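Sigma-54 interaction domain protein (Enterococcus faecalis, PDB 3GDW) is of unknown function, but this EIIA-like domain of a longer putative sigma-54-dependent regulator belongs to a phosphotransferase-system family, and the whole protein may bind ATP and DNA. Local coordinates at residues Gly65-Thr70 with Lys91-Thr96; Leu102-Met107 with Gln119-Ser124. All blocks are in the same frame, centred on the assembly; numbering follows the deposited sequence.

Contact 1: Gly65-Thr70 with Lys91-Thr96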
ATOM      1  N   GLY B  65     -18.283  -9.789  12.049  1.00 27.74           N
ATOM      2  CA  GLY B  65     -17.603  -8.517  12.035  1.00 27.72           C
ATOM      3  C   GLY B  65     -17.045  -8.150  10.676  1.00 27.44           C
ATOM      4  O   GLY B  65     -17.106  -8.923   9.716  1.00 28.13           O
ATOM      5  N   ILE B  66     -16.500  -6.950  10.609  1.00 27.29           N
ATOM      6  CA  ILE B  66     -16.024  -6.356   9.358  1.00 27.17           C
ATOM      7  C   ILE B  66     -14.602  -5.867   9.574  1.00 27.21           C
ATOM      8  O   ILE B  66     -14.307  -5.274  10.616  1.00 26.90           O
ATOM      9  CB  ILE B  66     -16.905  -5.117   8.991  1.00 27.56           C
ATOM     10  CG1 ILE B  66     -18.334  -5.549   8.629  1.00 27.29           C
ATOM     11  CG2 ILE B  66     -16.236  -4.258   7.891  1.00 27.57           C
ATOM     12  CD1 ILE B  66     -19.345  -4.366   8.534  1.00 28.56           C
ATOM     13  N   LEU B  67     -13.721  -6.105   8.602  1.00 26.55           N
ATOM     14  CA  LEU B  67     -12.421  -5.478   8.609  1.00 26.04           C
ATOM     15  C   LEU B  67     -12.298  -4.477   7.442  1.00 26.33           C
ATOM     16  O   LEU B  67     -12.372  -4.877   6.277  1.00 26.35           O
ATOM     17  CB  LEU B  67     -11.334  -6.566   8.506  1.00 25.66           C
ATOM     18  CG  LEU B  67      -9.892  -6.096   8.430  1.00 25.76           C
ATOM     19  CD1 LEU B  67      -9.456  -5.474   9.782  1.00 24.74           C
ATOM     20  CD2 LEU B  67      -8.998  -7.270   8.030  1.00 25.57           C
ATOM     21  N   LEU B  68     -12.117  -3.198   7.772  1.00 26.51           N
ATOM     22  CA  LEU B  68     -11.843  -2.134   6.781  1.00 27.14           C
ATOM     23  C   LEU B  68     -10.349  -1.944   6.659  1.00 26.87           C
ATOM     24  O   LEU B  68      -9.668  -1.662   7.658  1.00 27.47           O
ATOM     25  CB  LEU B  68     -12.442  -0.789   7.215  1.00 26.61           C
ATOM     26  CG  LEU B  68     -13.957  -0.732   7.452  1.00 29.33           C
ATOM     27  CD1 LEU B  68     -14.408   0.728   7.615  1.00 31.33           C
ATOM     28  CD2 LEU B  68     -14.767  -1.399   6.309  1.00 28.68           C
ATOM     29  N   LEU B  69      -9.854  -2.108   5.448  1.00 25.97           N
ATOM     30  CA  LEU B  69      -8.457  -1.874   5.125  1.00 24.78           C
ATOM     31  C   LEU B  69      -8.394  -0.609   4.281  1.00 24.55           C
ATOM     32  O   LEU B  69      -8.949  -0.564   3.185  1.00 24.86           O
ATOM     33  CB  LEU B  69      -7.940  -3.081   4.320  1.00 23.83           C
ATOM     34  CG  LEU B  69      -7.937  -4.422   5.058  1.00 23.25           C
ATOM     35  CD1 LEU B  69      -7.393  -5.513   4.133  1.00 21.60           C
ATOM     36  CD2 LEU B  69      -7.107  -4.350   6.377  1.00 21.43           C
ATOM     37  N   THR B  70      -7.749   0.432   4.794  1.00 24.25           N
ATOM     38  CA  THR B  70      -7.670   1.707   4.092  1.00 23.04           C
ATOM     39  C   THR B  70      -6.206   2.136   3.863  1.00 22.78           C
ATOM     40  O   THR B  70      -5.268   1.497   4.350  1.00 22.57           O
ATOM     41  CB  THR B  70      -8.409   2.838   4.894  1.00 24.42           C
ATOM     42  OG1 THR B  70      -7.682   3.132   6.114  1.00 22.60           O
ATOM     43  CG2 THR B  70      -9.855   2.418   5.224  1.00 23.27           C
ATOM     44  N   LYS B  91     -13.158  -3.490  12.738  1.00 30.89           N
ATOM     45  CA  LYS B  91     -11.800  -3.024  13.008  1.00 30.55           C
ATOM     46  C   LYS B  91     -11.373  -2.356  11.702  1.00 30.31           C
ATOM     47  O   LYS B  91     -11.761  -2.813  10.635  1.00 29.50           O
ATOM     48  CB  LYS B  91     -10.844  -4.187  13.363  1.00 30.24           C
ATOM     49  CG  LYS B  91     -11.105  -4.868  14.754  1.00 31.96           C
ATOM     50  CD  LYS B  91     -10.149  -4.371  15.804  1.00 34.93           C
ATOM     51  CE  LYS B  91     -10.598  -4.738  17.219  1.00 37.94           C
ATOM     52  NZ  LYS B  91      -9.601  -4.208  18.196  1.00 38.65           N
ATOM     53  N   ALA B  92     -10.628  -1.257  11.804  1.00 30.33           N
ATOM     54  CA  ALA B  92     -10.100  -0.538  10.643  1.00 29.50           C
ATOM     55  C   ALA B  92      -8.565  -0.442  10.712  1.00 29.30           C
ATOM     56  O   ALA B  92      -7.996  -0.171  11.765  1.00 28.87           O
ATOM     57  CB  ALA B  92     -10.716   0.851  10.556  1.00 30.30           C
ATOM     58  N   ILE B  93      -7.906  -0.701   9.592  1.00 28.05           N
ATOM     59  CA  ILE B  93      -6.448  -0.670   9.545  1.00 27.33           C
ATOM     60  C   ILE B  93      -6.009   0.233   8.395  1.00 26.30           C
ATOM     61  O   ILE B  93      -6.410   0.003   7.251  1.00 26.57           O
ATOM     62  CB  ILE B  93      -5.889  -2.114   9.363  1.00 28.03           C
ATOM     63  CG1 ILE B  93      -6.131  -2.914  10.651  1.00 27.30           C
ATOM     64  CG2 ILE B  93      -4.398  -2.102   8.971  1.00 28.85           C
ATOM     65  CD1 ILE B  93      -5.837  -4.395  10.547  1.00 29.20           C
ATOM     66  N   THR B  94      -5.199   1.248   8.719  0.50 25.84           N
ATOM     67  CA  THR B  94      -4.603   2.170   7.739  0.50 24.64           C
ATOM     68  C   THR B  94      -3.294   1.634   7.151  0.50 23.81           C
ATOM     69  O   THR B  94      -2.771   0.617   7.610  0.50 23.08           O
ATOM     70  CB  THR B  94      -4.274   3.561   8.366  0.50 25.16           C
ATOM     71  OG1 THR B  94      -3.306   3.414   9.411  0.50 25.62           O
ATOM     72  CG2 THR B  94      -5.497   4.215   8.927  0.50 25.10           C
HETATM   73  N   MSE B  95      -2.773   2.347   6.145  1.00 22.58           N
HETATM   74  CA  MSE B  95      -1.449   2.074   5.561  1.00 21.48           C
HETATM   75  C   MSE B  95      -1.430   0.684   4.920  1.00 20.57           C
HETATM   76  O   MSE B  95      -0.410   0.019   4.891  1.00 19.59           O
HETATM   77  CB  MSE B  95      -0.321   2.248   6.611  1.00 21.66           C
HETATM   78  CG  MSE B  95      -0.284   3.606   7.297  1.00 22.58           C
HETATM   79 SE   MSE B  95       0.158   5.090   6.079  0.50 25.11          SE
HETATM   80  CE  MSE B  95      -1.263   6.331   6.636  1.00 31.99           C
ATOM     81  N   THR B  96      -2.591   0.248   4.439  1.00 20.28           N
ATOM     82  CA  THR B  96      -2.731  -1.096   3.884  1.00 20.92           C
ATOM     83  C   THR B  96      -1.923  -1.221   2.591  1.00 19.97           C
ATOM     84  O   THR B  96      -1.914  -0.317   1.779  1.00 20.07           O
ATOM     85  CB  THR B  96      -4.197  -1.436   3.603  1.00 20.77           C
ATOM     86  OG1 THR B  96      -4.952  -1.339   4.816  1.00 23.18           O
ATOM     87  CG2 THR B  96      -4.313  -2.858   3.101  1.00 23.60           C
TER

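Contact 2: Leu102-Met107 with Gln119-Ser124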
ATOM      1  N   LEU B 102      -3.696  -9.421   1.101  1.00 14.71           N
ATOM      2  CA  LEU B 102      -3.509 -10.855   0.928  1.00 14.98           C
ATOM      3  C   LEU B 102      -3.714 -11.624   2.227  1.00 14.56           C
ATOM      4  O   LEU B 102      -4.465 -12.590   2.260  1.00 14.65           O
ATOM      5  CB  LEU B 102      -2.129 -11.148   0.347  1.00 15.02           C
ATOM      6  CG  LEU B 102      -1.732 -12.608   0.082  1.00 16.08           C
ATOM      7  CD1 LEU B 102      -2.753 -13.243  -0.826  1.00 17.81           C
ATOM      8  CD2 LEU B 102      -0.391 -12.635  -0.600  1.00 16.93           C
ATOM      9  N   GLU B 103      -3.039 -11.190   3.284  0.50 14.81           N
ATOM     10  CA  GLU B 103      -3.144 -11.849   4.587  0.50 14.79           C
ATOM     11  C   GLU B 103      -4.554 -11.764   5.185  0.50 14.59           C
ATOM     12  O   GLU B 103      -5.037 -12.739   5.761  0.50 14.13           O
ATOM     13  CB  GLU B 103      -2.037 -11.335   5.536  0.50 15.55           C
ATOM     14  CG  GLU B 103      -0.647 -11.728   4.992  0.50 17.51           C
ATOM     15  CD  GLU B 103       0.568 -11.181   5.725  0.50 20.64           C
ATOM     16  OE1 GLU B 103       0.712  -9.947   5.910  0.50 22.33           O
ATOM     17  OE2 GLU B 103       1.437 -12.010   6.048  0.50 23.31           O
ATOM     18  N   ALA B 104      -5.224 -10.624   5.011  1.00 13.88           N
ATOM     19  CA  ALA B 104      -6.593 -10.445   5.508  1.00 14.30           C
ATOM     20  C   ALA B 104      -7.581 -11.387   4.812  1.00 14.66           C
ATOM     21  O   ALA B 104      -8.359 -12.070   5.459  1.00 15.11           O
ATOM     22  CB  ALA B 104      -7.038  -9.009   5.327  1.00 13.44           C
ATOM     23  N   ILE B 105      -7.538 -11.413   3.493  1.00 15.48           N
ATOM     24  CA  ILE B 105      -8.456 -12.275   2.728  1.00 16.51           C
ATOM     25  C   ILE B 105      -8.146 -13.758   3.004  1.00 16.15           C
ATOM     26  O   ILE B 105      -9.065 -14.570   3.199  1.00 16.49           O
ATOM     27  CB  ILE B 105      -8.389 -11.932   1.207  1.00 16.12           C
ATOM     28  CG1 ILE B 105      -8.808 -10.468   0.969  1.00 18.94           C
ATOM     29  CG2 ILE B 105      -9.256 -12.857   0.386  1.00 16.75           C
ATOM     30  CD1 ILE B 105     -10.285 -10.174   1.132  1.00 22.10           C
ATOM     31  N   ARG B 106      -6.857 -14.111   3.065  1.00 16.57           N
ATOM     32  CA  ARG B 106      -6.495 -15.522   3.283  1.00 15.91           C
ATOM     33  C   ARG B 106      -7.100 -16.003   4.602  1.00 16.39           C
ATOM     34  O   ARG B 106      -7.819 -17.040   4.660  1.00 15.50           O
ATOM     35  CB  ARG B 106      -4.975 -15.708   3.292  1.00 16.56           C
ATOM     36  CG  ARG B 106      -4.531 -17.183   3.272  1.00 18.53           C
ATOM     37  CD  ARG B 106      -3.015 -17.365   3.390  1.00 21.77           C
ATOM     38  NE  ARG B 106      -2.344 -16.289   4.131  1.00 26.07           N
ATOM     39  CZ  ARG B 106      -2.274 -16.196   5.460  1.00 26.28           C
ATOM     40  NH1 ARG B 106      -2.843 -17.120   6.236  1.00 27.51           N
ATOM     41  NH2 ARG B 106      -1.630 -15.176   6.009  1.00 27.10           N
HETATM   42  N   MSE B 107      -6.837 -15.239   5.659  1.00 15.86           N
HETATM   43  CA  MSE B 107      -7.324 -15.618   6.980  1.00 16.65           C
HETATM   44  C   MSE B 107      -8.844 -15.569   7.073  1.00 16.54           C
HETATM   45  O   MSE B 107      -9.458 -16.500   7.623  1.00 16.84           O
HETATM   46  CB  MSE B 107      -6.681 -14.753   8.060  1.00 16.95           C
HETATM   47  CG  MSE B 107      -5.200 -14.965   8.140  1.00 18.57           C
HETATM   48 SE   MSE B 107      -4.369 -13.966   9.581  0.75 22.39          SE
HETATM   49  CE  MSE B 107      -4.510 -12.158   8.960  1.00 28.03           C
ATOM     50  N   GLN B 119      -4.671  -9.134  14.915  1.00 19.81           N
ATOM     51  CA  GLN B 119      -3.400  -9.403  15.606  1.00 20.09           C
ATOM     52  C   GLN B 119      -2.328  -9.796  14.625  1.00 19.71           C
ATOM     53  O   GLN B 119      -1.227  -9.274  14.702  1.00 20.59           O
ATOM     54  CB  GLN B 119      -3.514 -10.504  16.684  1.00 20.02           C
ATOM     55  CG  GLN B 119      -2.121 -10.822  17.334  1.00 22.43           C
ATOM     56  CD  GLN B 119      -2.117 -12.052  18.239  1.00 26.70           C
ATOM     57  OE1 GLN B 119      -2.474 -11.968  19.412  1.00 29.26           O
ATOM     58  NE2 GLN B 119      -1.677 -13.191  17.706  1.00 27.30           N
ATOM     59  N   ASN B 120      -2.633 -10.712  13.705  1.00 19.98           N
ATOM     60  CA  ASN B 120      -1.630 -11.133  12.705  1.00 19.86           C
ATOM     61  C   ASN B 120      -1.197 -10.003  11.769  1.00 19.41           C
ATOM     62  O   ASN B 120      -0.029  -9.923  11.353  1.00 18.71           O
ATOM     63  CB  ASN B 120      -2.075 -12.380  11.928  1.00 20.28           C
ATOM     64  CG  ASN B 120      -1.888 -13.672  12.737  1.00 23.66           C
ATOM     65  OD1 ASN B 120      -0.859 -14.338  12.625  1.00 27.96           O
ATOM     66  ND2 ASN B 120      -2.870 -14.016  13.566  1.00 25.58           N
ATOM     67  N   ILE B 121      -2.133  -9.115  11.453  1.00 18.72           N
ATOM     68  CA  ILE B 121      -1.793  -7.971  10.650  1.00 17.91           C
ATOM     69  C   ILE B 121      -0.908  -6.998  11.434  1.00 17.90           C
ATOM     70  O   ILE B 121       0.044  -6.430  10.883  1.00 17.08           O
ATOM     71  CB  ILE B 121      -3.040  -7.259  10.082  1.00 17.96           C
ATOM     72  CG1 ILE B 121      -3.672  -8.102   8.950  1.00 18.23           C
ATOM     73  CG2 ILE B 121      -2.636  -5.891   9.533  1.00 17.68           C
ATOM     74  CD1 ILE B 121      -5.028  -7.571   8.425  1.00 16.02           C
ATOM     75  N   GLN B 122      -1.227  -6.788  12.710  1.00 18.20           N
ATOM     76  CA  GLN B 122      -0.370  -5.960  13.536  1.00 18.84           C
ATOM     77  C   GLN B 122       1.046  -6.523  13.575  1.00 18.52           C
ATOM     78  O   GLN B 122       1.991  -5.782  13.475  1.00 19.60           O
ATOM     79  CB  GLN B 122      -0.930  -5.802  14.950  1.00 18.47           C
ATOM     80  CG  GLN B 122      -0.017  -4.954  15.807  1.00 19.97           C
ATOM     81  CD  GLN B 122      -0.554  -4.747  17.222  1.00 21.55           C
ATOM     82  OE1 GLN B 122      -1.668  -5.147  17.544  1.00 21.24           O
ATOM     83  NE2 GLN B 122       0.222  -4.093  18.041  1.00 23.22           N
ATOM     84  N   LEU B 123       1.199  -7.838  13.707  1.00 19.42           N
ATOM     85  CA  LEU B 123       2.536  -8.439  13.687  1.00 19.30           C
ATOM     86  C   LEU B 123       3.279  -8.217  12.362  1.00 19.88           C
ATOM     87  O   LEU B 123       4.511  -8.043  12.356  1.00 20.29           O
ATOM     88  CB  LEU B 123       2.464  -9.931  14.023  1.00 18.89           C
ATOM     89  CG  LEU B 123       2.203 -10.271  15.494  1.00 20.14           C
ATOM     90  CD1 LEU B 123       1.656 -11.700  15.658  1.00 19.21           C
ATOM     91  CD2 LEU B 123       3.475 -10.059  16.362  1.00 19.98           C
ATOM     92  N   SER B 124       2.545  -8.226  11.242  1.00 19.16           N
ATOM     93  CA  SER B 124       3.141  -7.951   9.956  1.00 19.39           C
ATOM     94  C   SER B 124       3.657  -6.525   9.901  1.00 19.59           C
ATOM     95  O   SER B 124       4.761  -6.296   9.450  1.00 19.83           O
ATOM     96  CB  SER B 124       2.135  -8.190   8.815  1.00 20.12           C
ATOM     97  OG  SER B 124       1.828  -9.577   8.690  1.00 17.84           O
TER
HETATM   98  O   HOH W   1       1.747 -12.148   8.902  1.00 42.89           O

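Contact 1: Gly65-Thr70 with Lys91-Thr96
Leu69 and Ile93 lie side by side on one face of the sheet and point the same way, CD2 of Leu69 resting 3.9 Å from CB of Ile93. Leu67 shares that face but meets the same isoleucine differently: with its CG swung anti to the backbone N (chi1 177°), it sends CD1 obliquely across to CD1 of Ile93, 3.9 Å away. The opposite face carries the smaller pair of Leu68 and Ala92, whose CB atoms are 4.1 Å apart. Between the two faces four backbone hydrogen bonds join 66-70 to 91-93 in parallel register, among them the nearly straight one from Thr70 N to Ile93 O (2.8 Å, 174° at the hydrogen).

Beyond Ile93 the chain bends toward Thr70, and Thr96 grips the carbonyl of Thr70 twice. Its N approaches Thr70 O in the carbonyl plane at 3.0 Å, while its OG1 donates to the same oxygen from a tilted position at 2.9 Å. The methyl CG2 of Thr96 meanwhile packs on Leu69 CB (3.8 Å), the two side chains crossing at about a right angle. The hydroxyl of Thr70 is engaged elsewhere, with Asn76 OD1. Two parallel neighbours joined through helix 78-86 make a classic beta-alpha-beta unit, with 90-93 the outermost strand on that side within this chain, in the four-stranded parallel sheet (order 2-1-3-4) of an EIIA-type alpha/beta domain.

Contact 2: Leu102-Met107 with Gln119-Ser124
With CG anti to its own carbonyl carbon (chi1 -64°) and the chain extended beyond it, Glu103, in the one of its two conformers described here, carries its carboxylate across to Ser124, whose OG is turned by the equivalent rotation (chi1 -68°) to face it. OE1 of Glu103 and OG of Ser124 lie 3.0 Å apart, close enough for a hydrogen bond, but this pairing competes with Asn120 O for the one serine proton. A water links the same two residues, donating to Glu103 OE2 at 2.9 Å and bonding to Ser124 OG at 2.6 Å. The cluster belongs to that conformer and is tentative to that extent.

One turn further along the first helix, selenomethionine Met107 bends at its last torsion and passes slantwise beside Asn120, bringing SE to 3.6 Å from Asn120 CB; its CE also lies 4.1 Å from Ile121 CG1. The amide of Asn120 is occupied within its own helix, through ND2 to Asp116 O. Deeper in, Ile121 touches Ala104 through CD1, 4.0 Å from the alanine CB. The axes of 102-107 and 119-124 run roughly antiparallel (156°), 10.2 Å apart at closest approach. The seam thus grades from apolar packing of Ala104 and Ile121 near the sheet, through the Met107-Asn120 contact, to a hydrated outer side, where the water would be expected to help stabilise the charge of a partly exposed carboxylate.

The two contacts illustrate how an alpha/beta domain is built in layers: contact 1 forms part of the sheet, and contact 2 pairs two of the helices that cover one of its faces. Their centres are about 11 Å apart, yet they share a continuous apolar interface. Ala104 CB sits 3.7 Å from Leu69 CD1 and 3.8 Å from Leu67 CD2, while Ile121 CG2 approaches Ile93 CD1 at 3.7 Å. Along the chain they follow in series, since strand 90-93 leads through Thr96 into helix 98-109. Both also reach the second subunit: Thr94 and Met95 pack on its Val128, and Ser124 on its Met95, so both contacts contribute residues to the interface between the two subunits.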